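Local coordinates for N-acyl-D-glutamate deacylase (Bordetella bronchiseptica, PDB 3GIP), which catalyses the hydrolysis of N-acyl-D-glutamate to D-glutamate and a carboxylate, as a zinc-dependent member of the amidohydrolase superfamily, at residues A[295-309]-A[329-343]. Sequence-based numbering, arbitrary orientation.
With FMT (formic acid), chain E.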
ATOM      1  N   ARG A 295      -6.526  -0.244  23.967  1.00 18.24           N
ATOM      2  CA  ARG A 295      -6.482   1.175  23.608  1.00 16.64           C
ATOM      3  C   ARG A 295      -7.746   1.905  24.055  1.00 16.67           C
ATOM      4  O   ARG A 295      -7.843   3.127  23.931  1.00 17.15           O
ATOM      5  CB  ARG A 295      -6.331   1.337  22.091  1.00 15.69           C
ATOM      6  CG  ARG A 295      -5.021   0.821  21.521  1.00 14.85           C
ATOM      7  CD  ARG A 295      -4.979   1.039  20.020  1.00 15.89           C
ATOM      8  NE  ARG A 295      -3.733   0.574  19.416  1.00 16.91           N
ATOM      9  CZ  ARG A 295      -3.436   0.716  18.129  1.00 17.61           C
ATOM     10  NH1 ARG A 295      -4.294   1.311  17.312  1.00 15.57           N
ATOM     11  NH2 ARG A 295      -2.281   0.264  17.655  1.00 17.96           N
ATOM     12  N   ALA A 296      -8.708   1.153  24.582  1.00 17.01           N
ATOM     13  CA  ALA A 296      -9.981   1.718  25.020  1.00 17.06           C
ATOM     14  C   ALA A 296      -9.856   2.924  25.948  1.00 18.12           C
ATOM     15  O   ALA A 296     -10.667   3.851  25.877  1.00 18.08           O
ATOM     16  CB  ALA A 296     -10.823   0.635  25.691  1.00 17.91           C
ATOM     17  N   GLU A 297      -8.847   2.915  26.814  1.00 18.73           N
ATOM     18  CA  GLU A 297      -8.654   4.015  27.753  1.00 20.35           C
ATOM     19  C   GLU A 297      -7.417   4.862  27.462  1.00 21.91           C
ATOM     20  O   GLU A 297      -6.993   5.649  28.310  1.00 25.36           O
ATOM     21  CB  GLU A 297      -8.560   3.481  29.185  1.00 20.89           C
ATOM     22  CG  GLU A 297      -9.813   2.783  29.712  1.00 22.96           C
ATOM     23  CD  GLU A 297     -11.041   3.676  29.717  1.00 23.68           C
ATOM     24  OE1 GLU A 297     -10.890   4.914  29.809  1.00 26.12           O
ATOM     25  OE2 GLU A 297     -12.164   3.136  29.648  1.00 24.10           O
ATOM     26  N   THR A 298      -6.831   4.707  26.280  1.00 20.35           N
ATOM     27  CA  THR A 298      -5.647   5.491  25.936  1.00 20.08           C
ATOM     28  C   THR A 298      -5.885   6.411  24.743  1.00 19.22           C
ATOM     29  O   THR A 298      -5.175   7.399  24.566  1.00 19.79           O
ATOM     30  CB  THR A 298      -4.424   4.589  25.636  1.00 20.31           C
ATOM     31  OG1 THR A 298      -4.709   3.738  24.522  1.00 21.00           O
ATOM     32  CG2 THR A 298      -4.079   3.735  26.851  1.00 22.43           C
ATOM     33  N   ILE A 299      -6.886   6.089  23.930  1.00 16.77           N
ATOM     34  CA  ILE A 299      -7.210   6.904  22.763  1.00 15.99           C
ATOM     35  C   ILE A 299      -8.703   7.193  22.744  1.00 15.60           C
ATOM     36  O   ILE A 299      -9.517   6.274  22.837  1.00 15.30           O
ATOM     37  CB  ILE A 299      -6.827   6.184  21.442  1.00 15.57           C
ATOM     38  CG1 ILE A 299      -5.322   5.905  21.414  1.00 16.76           C
ATOM     39  CG2 ILE A 299      -7.242   7.035  20.245  1.00 17.01           C
ATOM     40  CD1 ILE A 299      -4.852   5.161  20.167  1.00 16.87           C
ATOM     41  N   ASP A 300      -9.064   8.471  22.638  1.00 15.25           N
ATOM     42  CA  ASP A 300     -10.467   8.855  22.584  1.00 14.37           C
ATOM     43  C   ASP A 300     -10.978   8.793  21.148  1.00 12.65           C
ATOM     44  O   ASP A 300     -10.197   8.726  20.194  1.00 13.00           O
ATOM     45  CB  ASP A 300     -10.678  10.272  23.132  1.00 15.31           C
ATOM     46  CG  ASP A 300     -10.576  10.342  24.646  1.00 17.28           C
ATOM     47  OD1 ASP A 300     -10.788   9.309  25.319  1.00 19.19           O
ATOM     48  OD2 ASP A 300     -10.304  11.445  25.165  1.00 16.67           O
ATOM     49  N   ASP A 301     -12.297   8.812  21.010  1.00 12.91           N
ATOM     50  CA  ASP A 301     -12.960   8.770  19.713  1.00 12.73           C
ATOM     51  C   ASP A 301     -12.664   7.555  18.843  1.00 12.82           C
ATOM     52  O   ASP A 301     -12.670   7.646  17.615  1.00 12.12           O
ATOM     53  CB  ASP A 301     -12.686  10.059  18.926  1.00 12.60           C
ATOM     54  CG  ASP A 301     -13.524  11.230  19.424  1.00 14.44           C
ATOM     55  OD1 ASP A 301     -14.316  11.025  20.361  1.00 14.00           O
ATOM     56  OD2 ASP A 301     -13.397  12.350  18.883  1.00 15.98           O
ATOM     57  N   ILE A 302     -12.406   6.413  19.475  1.00 13.34           N
ATOM     58  CA  ILE A 302     -12.185   5.195  18.709  1.00 13.51           C
ATOM     59  C   ILE A 302     -13.517   4.983  17.990  1.00 12.73           C
ATOM     60  O   ILE A 302     -14.572   4.919  18.626  1.00 13.54           O
ATOM     61  CB  ILE A 302     -11.865   4.003  19.642  1.00 14.07           C
ATOM     62  CG1 ILE A 302     -10.459   4.181  20.224  1.00 13.42           C
ATOM     63  CG2 ILE A 302     -11.960   2.683  18.872  1.00 13.50           C
ATOM     64  CD1 ILE A 302     -10.110   3.176  21.322  1.00 12.44           C
ATOM     65  N   ARG A 303     -13.475   4.904  16.663  1.00 13.56           N
ATOM     66  CA  ARG A 303     -14.691   4.750  15.873  1.00 12.57           C
ATOM     67  C   ARG A 303     -14.688   3.419  15.135  1.00 13.09           C
ATOM     68  O   ARG A 303     -13.752   3.102  14.410  1.00 12.80           O
ATOM     69  CB  ARG A 303     -14.822   5.918  14.882  1.00 14.02           C
ATOM     70  CG  ARG A 303     -16.159   5.959  14.162  1.00 15.95           C
ATOM     71  CD  ARG A 303     -16.222   7.061  13.114  1.00 15.82           C
ATOM     72  NE  ARG A 303     -16.497   8.380  13.680  1.00 15.97           N
ATOM     73  CZ  ARG A 303     -16.603   9.484  12.944  1.00 18.33           C
ATOM     74  NH1 ARG A 303     -16.452   9.408  11.628  1.00 18.27           N
ATOM     75  NH2 ARG A 303     -16.877  10.655  13.510  1.00 14.89           N
ATOM     76  N   ILE A 304     -15.751   2.647  15.324  1.00 11.44           N
ATOM     77  CA  ILE A 304     -15.861   1.328  14.711  1.00 12.35           C
ATOM     78  C   ILE A 304     -15.994   1.352  13.189  1.00 12.20           C
ATOM     79  O   ILE A 304     -16.754   2.137  12.629  1.00 12.71           O
ATOM     80  CB  ILE A 304     -17.056   0.560  15.331  1.00 12.70           C
ATOM     81  CG1 ILE A 304     -16.914   0.542  16.861  1.00 12.19           C
ATOM     82  CG2 ILE A 304     -17.121  -0.861  14.785  1.00 12.65           C
ATOM     83  CD1 ILE A 304     -15.581  -0.011  17.369  1.00 13.38           C
ATOM     84  N   THR A 305     -15.232   0.485  12.525  1.00 12.13           N
ATOM     85  CA  THR A 305     -15.266   0.378  11.067  1.00 12.05           C
ATOM     86  C   THR A 305     -16.041  -0.869  10.643  1.00 13.34           C
ATOM     87  O   THR A 305     -16.547  -0.953   9.522  1.00 14.58           O
ATOM     88  CB  THR A 305     -13.846   0.305  10.482  1.00 13.07           C
ATOM     89  OG1 THR A 305     -13.099  -0.710  11.161  1.00 11.32           O
ATOM     90  CG2 THR A 305     -13.138   1.640  10.651  1.00 12.60           C
ATOM     91  N   TRP A 306     -16.110  -1.840  11.549  1.00 12.09           N
ATOM     92  CA  TRP A 306     -16.843  -3.087  11.320  1.00 13.68           C
ATOM     93  C   TRP A 306     -16.844  -3.898  12.607  1.00 12.75           C
ATOM     94  O   TRP A 306     -15.990  -3.706  13.458  1.00 13.55           O
ATOM     95  CB  TRP A 306     -16.207  -3.928  10.197  1.00 14.81           C
ATOM     96  CG  TRP A 306     -14.812  -4.431  10.482  1.00 15.18           C
ATOM     97  CD1 TRP A 306     -13.645  -3.759  10.271  1.00 13.10           C
ATOM     98  CD2 TRP A 306     -14.442  -5.706  11.038  1.00 14.73           C
ATOM     99  NE1 TRP A 306     -12.572  -4.528  10.658  1.00 14.23           N
ATOM    100  CE2 TRP A 306     -13.033  -5.728  11.131  1.00 14.11           C
ATOM    101  CE3 TRP A 306     -15.167  -6.830  11.466  1.00 15.10           C
ATOM    102  CZ2 TRP A 306     -12.329  -6.829  11.634  1.00 15.87           C
ATOM    103  CZ3 TRP A 306     -14.464  -7.926  11.967  1.00 15.59           C
ATOM    104  CH2 TRP A 306     -13.060  -7.916  12.045  1.00 15.80           C
ATOM    105  N   SER A 307     -17.823  -4.788  12.747  1.00 13.80           N
ATOM    106  CA  SER A 307     -17.933  -5.663  13.914  1.00 13.89           C
ATOM    107  C   SER A 307     -18.782  -6.859  13.515  1.00 13.70           C
ATOM    108  O   SER A 307     -19.929  -6.704  13.097  1.00 14.32           O
ATOM    109  CB  SER A 307     -18.600  -4.953  15.097  1.00 13.11           C
ATOM    110  OG  SER A 307     -18.897  -5.888  16.132  1.00 13.37           O
ATOM    111  N   THR A 308     -18.222  -8.055  13.641  1.00 14.37           N
ATOM    112  CA  THR A 308     -18.969  -9.247  13.268  1.00 13.62           C
ATOM    113  C   THR A 308     -20.183  -9.484  14.170  1.00 13.52           C
ATOM    114  O   THR A 308     -21.284  -9.715  13.675  1.00 14.42           O
ATOM    115  CB  THR A 308     -18.054 -10.486  13.259  1.00 14.42           C
ATOM    116  OG1 THR A 308     -16.972 -10.262  12.346  1.00 16.04           O
ATOM    117  CG2 THR A 308     -18.826 -11.714  12.809  1.00 15.51           C
ATOM    118  N   PRO A 309     -20.006  -9.418  15.500  1.00 14.96           N
ATOM    119  CA  PRO A 309     -21.168  -9.641  16.367  1.00 15.74           C
ATOM    120  C   PRO A 309     -22.135  -8.456  16.420  1.00 15.48           C
ATOM    121  O   PRO A 309     -23.336  -8.637  16.612  1.00 15.69           O
ATOM    122  CB  PRO A 309     -20.534  -9.931  17.722  1.00 15.58           C
ATOM    123  CG  PRO A 309     -19.292  -9.077  17.692  1.00 15.11           C
ATOM    124  CD  PRO A 309     -18.767  -9.334  16.294  1.00 15.38           C
ATOM    125  N   LYS A 329     -15.533   0.972  28.465  1.00 15.92           N
ATOM    126  CA  LYS A 329     -15.093   0.850  27.083  1.00 15.77           C
ATOM    127  C   LYS A 329     -14.310  -0.412  26.751  1.00 15.22           C
ATOM    128  O   LYS A 329     -14.454  -0.956  25.657  1.00 16.36           O
ATOM    129  CB  LYS A 329     -14.282   2.084  26.682  1.00 15.97           C
ATOM    130  CG  LYS A 329     -15.139   3.331  26.500  1.00 18.22           C
ATOM    131  CD  LYS A 329     -14.314   4.521  26.037  1.00 18.15           C
ATOM    132  CE  LYS A 329     -13.406   5.039  27.138  1.00 19.07           C
ATOM    133  NZ  LYS A 329     -12.528   6.138  26.640  1.00 18.63           N
ATOM    134  N   THR A 330     -13.478  -0.879  27.677  1.00 16.18           N
ATOM    135  CA  THR A 330     -12.697  -2.080  27.423  1.00 15.58           C
ATOM    136  C   THR A 330     -13.635  -3.272  27.266  1.00 15.93           C
ATOM    137  O   THR A 330     -13.442  -4.115  26.388  1.00 17.85           O
ATOM    138  CB  THR A 330     -11.703  -2.352  28.565  1.00 16.57           C
ATOM    139  OG1 THR A 330     -10.869  -1.203  28.751  1.00 18.50           O
ATOM    140  CG2 THR A 330     -10.826  -3.547  28.223  1.00 17.66           C
ATOM    141  N   THR A 331     -14.653  -3.333  28.118  1.00 16.90           N
ATOM    142  CA  THR A 331     -15.633  -4.410  28.065  1.00 16.74           C
ATOM    143  C   THR A 331     -16.408  -4.337  26.755  1.00 16.59           C
ATOM    144  O   THR A 331     -16.642  -5.353  26.107  1.00 17.95           O
ATOM    145  CB  THR A 331     -16.617  -4.313  29.245  1.00 18.07           C
ATOM    146  OG1 THR A 331     -15.902  -4.531  30.468  1.00 19.45           O
ATOM    147  CG2 THR A 331     -17.728  -5.350  29.117  1.00 18.06           C
ATOM    148  N   ALA A 332     -16.806  -3.130  26.366  1.00 17.40           N
ATOM    149  CA  ALA A 332     -17.546  -2.956  25.125  1.00 15.85           C
ATOM    150  C   ALA A 332     -16.687  -3.402  23.945  1.00 15.41           C
ATOM    151  O   ALA A 332     -17.175  -4.067  23.033  1.00 15.96           O
ATOM    152  CB  ALA A 332     -17.956  -1.493  24.953  1.00 14.44           C
ATOM    153  N   ALA A 333     -15.408  -3.037  23.966  1.00 14.62           N
ATOM    154  CA  ALA A 333     -14.499  -3.412  22.885  1.00 14.99           C
ATOM    155  C   ALA A 333     -14.410  -4.930  22.768  1.00 15.03           C
ATOM    156  O   ALA A 333     -14.372  -5.477  21.667  1.00 15.90           O
ATOM    157  CB  ALA A 333     -13.108  -2.819  23.133  1.00 15.66           C
ATOM    158  N   ARG A 334     -14.376  -5.610  23.909  1.00 15.80           N
ATOM    159  CA  ARG A 334     -14.300  -7.064  23.907  1.00 17.27           C
ATOM    160  C   ARG A 334     -15.580  -7.687  23.352  1.00 17.03           C
ATOM    161  O   ARG A 334     -15.529  -8.708  22.667  1.00 18.00           O
ATOM    162  CB  ARG A 334     -14.026  -7.576  25.321  1.00 18.78           C
ATOM    163  CG  ARG A 334     -12.634  -7.222  25.813  1.00 22.87           C
ATOM    164  CD  ARG A 334     -12.452  -7.528  27.290  1.00 26.01           C
ATOM    165  NE  ARG A 334     -11.110  -7.176  27.745  1.00 30.17           N
ATOM    166  CZ  ARG A 334     -10.766  -7.039  29.021  1.00 31.83           C
ATOM    167  NH1 ARG A 334     -11.667  -7.221  29.978  1.00 33.81           N
ATOM    168  NH2 ARG A 334      -9.519  -6.720  29.341  1.00 33.37           N
ATOM    169  N   ARG A 335     -16.724  -7.070  23.636  1.00 16.05           N
ATOM    170  CA  ARG A 335     -17.996  -7.590  23.145  1.00 16.07           C
ATOM    171  C   ARG A 335     -18.148  -7.368  21.645  1.00 14.44           C
ATOM    172  O   ARG A 335     -18.876  -8.099  20.973  1.00 16.04           O
ATOM    173  CB  ARG A 335     -19.169  -6.929  23.872  1.00 15.87           C
ATOM    174  CG  ARG A 335     -19.258  -7.248  25.352  1.00 18.07           C
ATOM    175  CD  ARG A 335     -20.520  -6.637  25.942  1.00 18.18           C
ATOM    176  NE  ARG A 335     -20.577  -6.764  27.395  1.00 21.26           N
ATOM    177  CZ  ARG A 335     -21.540  -6.238  28.147  1.00 21.01           C
ATOM    178  NH1 ARG A 335     -22.525  -5.555  27.578  1.00 20.83           N
ATOM    179  NH2 ARG A 335     -21.516  -6.384  29.466  1.00 22.59           N
ATOM    180  N   LEU A 336     -17.460  -6.353  21.129  1.00 13.80           N
ATOM    181  CA  LEU A 336     -17.511  -6.022  19.707  1.00 14.31           C
ATOM    182  C   LEU A 336     -16.629  -6.923  18.852  1.00 15.11           C
ATOM    183  O   LEU A 336     -16.808  -7.001  17.637  1.00 14.52           O
ATOM    184  CB  LEU A 336     -17.081  -4.567  19.497  1.00 14.79           C
ATOM    185  CG  LEU A 336     -18.055  -3.481  19.956  1.00 14.44           C
ATOM    186  CD1 LEU A 336     -17.334  -2.139  20.013  1.00 15.14           C
ATOM    187  CD2 LEU A 336     -19.242  -3.422  19.004  1.00 16.36           C
ATOM    188  N   ALA A 337     -15.681  -7.601  19.489  1.00 15.94           N
ATOM    189  CA  ALA A 337     -14.747  -8.468  18.781  1.00 16.97           C
ATOM    190  C   ALA A 337     -15.384  -9.672  18.096  1.00 17.22           C
ATOM    191  O   ALA A 337     -16.296 -10.304  18.640  1.00 17.39           O
ATOM    192  CB  ALA A 337     -13.658  -8.938  19.738  1.00 17.32           C
ATOM    193  N   PRO A 338     -14.915 -10.000  16.879  1.00 15.97           N
ATOM    194  CA  PRO A 338     -13.860  -9.278  16.156  1.00 15.89           C
ATOM    195  C   PRO A 338     -14.398  -8.021  15.486  1.00 14.60           C
ATOM    196  O   PRO A 338     -15.515  -8.013  14.961  1.00 15.39           O
ATOM    197  CB  PRO A 338     -13.367 -10.308  15.143  1.00 16.48           C
ATOM    198  CG  PRO A 338     -14.594 -11.093  14.852  1.00 18.57           C
ATOM    199  CD  PRO A 338     -15.209 -11.284  16.218  1.00 16.22           C
ATOM    200  N   ALA A 339     -13.595  -6.963  15.498  1.00 15.04           N
ATOM    201  CA  ALA A 339     -14.006  -5.698  14.907  1.00 14.25           C
ATOM    202  C   ALA A 339     -12.807  -4.884  14.449  1.00 14.19           C
ATOM    203  O   ALA A 339     -11.659  -5.287  14.629  1.00 14.72           O
ATOM    204  CB  ALA A 339     -14.810  -4.895  15.924  1.00 15.67           C
ATOM    205  N   GLY A 340     -13.093  -3.734  13.849  1.00 13.98           N
ATOM    206  CA  GLY A 340     -12.047  -2.847  13.381  1.00 13.56           C
ATOM    207  C   GLY A 340     -12.399  -1.445  13.833  1.00 13.29           C
ATOM    208  O   GLY A 340     -13.544  -1.185  14.220  1.00 13.91           O
ATOM    209  N   ALA A 341     -11.427  -0.538  13.789  1.00 13.42           N
ATOM    210  CA  ALA A 341     -11.672   0.836  14.208  1.00 12.97           C
ATOM    211  C   ALA A 341     -10.692   1.822  13.603  1.00 12.95           C
ATOM    212  O   ALA A 341      -9.668   1.439  13.031  1.00 16.13           O
ATOM    213  CB  ALA A 341     -11.600   0.931  15.729  1.00 12.90           C
ATOM    214  N   ILE A 342     -11.032   3.101  13.730  1.00 12.27           N
ATOM    215  CA  ILE A 342     -10.185   4.186  13.272  1.00 11.97           C
ATOM    216  C   ILE A 342      -9.688   4.841  14.553  1.00 12.24           C
ATOM    217  O   ILE A 342     -10.457   5.045  15.500  1.00 12.93           O
ATOM    218  CB  ILE A 342     -10.966   5.223  12.431  1.00 12.91           C
ATOM    219  CG1 ILE A 342     -11.353   4.605  11.085  1.00 12.81           C
ATOM    220  CG2 ILE A 342     -10.116   6.482  12.224  1.00 11.91           C
ATOM    221  CD1 ILE A 342     -12.286   5.455  10.256  1.00 15.27           C
ATOM    222  N   TYR A 343      -8.397   5.145  14.578  1.00 12.78           N
ATOM    223  CA  TYR A 343      -7.753   5.755  15.729  1.00 11.94           C
ATOM    224  C   TYR A 343      -7.232   7.131  15.332  1.00 13.38           C
ATOM    225  O   TYR A 343      -6.257   7.243  14.596  1.00 12.67           O
ATOM    226  CB  TYR A 343      -6.587   4.874  16.188  1.00 12.48           C
ATOM    227  CG  TYR A 343      -7.003   3.463  16.533  1.00 12.29           C
ATOM    228  CD1 TYR A 343      -7.506   3.152  17.795  1.00 12.65           C
ATOM    229  CD2 TYR A 343      -6.909   2.440  15.587  1.00 13.94           C
ATOM    230  CE1 TYR A 343      -7.903   1.854  18.111  1.00 14.22           C
ATOM    231  CE2 TYR A 343      -7.307   1.138  15.894  1.00 13.43           C
ATOM    232  CZ  TYR A 343      -7.798   0.854  17.154  1.00 13.97           C
ATOM    233  OH  TYR A 343      -8.171  -0.436  17.466  1.00 14.36           O
TER
HETATM  234  C   FMT E 483      -2.528   1.429  14.215  1.00 18.71           C
HETATM  235  O1  FMT E 483      -3.494   1.905  14.760  1.00 17.66           O
HETATM  236  O2  FMT E 483      -1.841   0.454  14.822  1.00 18.55           O
HETATM  237  O   HOH W   1     -14.817   3.318  30.106  1.00 19.81           O
HETATM  238  O   HOH W   2     -12.398   0.529  30.191  1.00 19.97           O
HETATM  239  O   HOH W   3      -9.766   7.432  17.797  1.00 11.95           O
HETATM  240  O   HOH W   4      -9.668   6.865  25.898  1.00 21.59           O
HETATM  241  O   HOH W   5     -11.792   8.833  27.829  1.00 26.03           O
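R295 stands its guanidinium edge-on over one face of the Y343 ring, NH1 above the centre and CZ 4.4 Å from the centroid, a cation-pi contact. The two planes are 74° apart, and the outer N-H groups grip a formate, probably from the crystallisation liquor and also bonded to S287 OG: NH1 to O1 at 2.7 Å and NH2 to O2 at 2.9 Å. An extended chain (chi3 179°) carries the charge that far, while I299 and I302 approach the ring obliquely through CD1 and CG1, and the Y343 hydroxyl is bonded to the backbone of I290 and I292.

A second aromatic ring, the W306 indole, lies on backbone: A339 CA sits 3.5 Å from the centroid of the six-membered ring as a CH-pi contact, and G340 passes over the same face, where the lack of a side chain lets the ring come close. T308 OG1 is at the indole edge.

Between these rings, strand 303-307 pairs antiparallel with 339-343, the central strand of a small three-stranded sheet. R303 and I342 exchange two backbone bonds; beyond the corner at T305, G340 N donates to W306 O. I302 and I304 turn methyls toward A341 and L336, apolar residues suited to the layer between sheet and helix 329-336. S307 OG donates to L336 O (2.8 Å), on a lone pair, and is also hydrogen-bonded to H310 N.

At the helix N-terminal end, K329 NZ donates to A296 O at 3.0 Å, and two waters link it to D300; its salt bridges to E297 and D300 are long. E297 OE2 accepts hydrogen bonds from two waters, which in turn accept from K329 N and T330 N, an acidic group suited to a helix start. The R295 side chain is about 9 Å from the bound zinc, so the formate may mark a carboxylate-binding position, consistent with an acidic substrate.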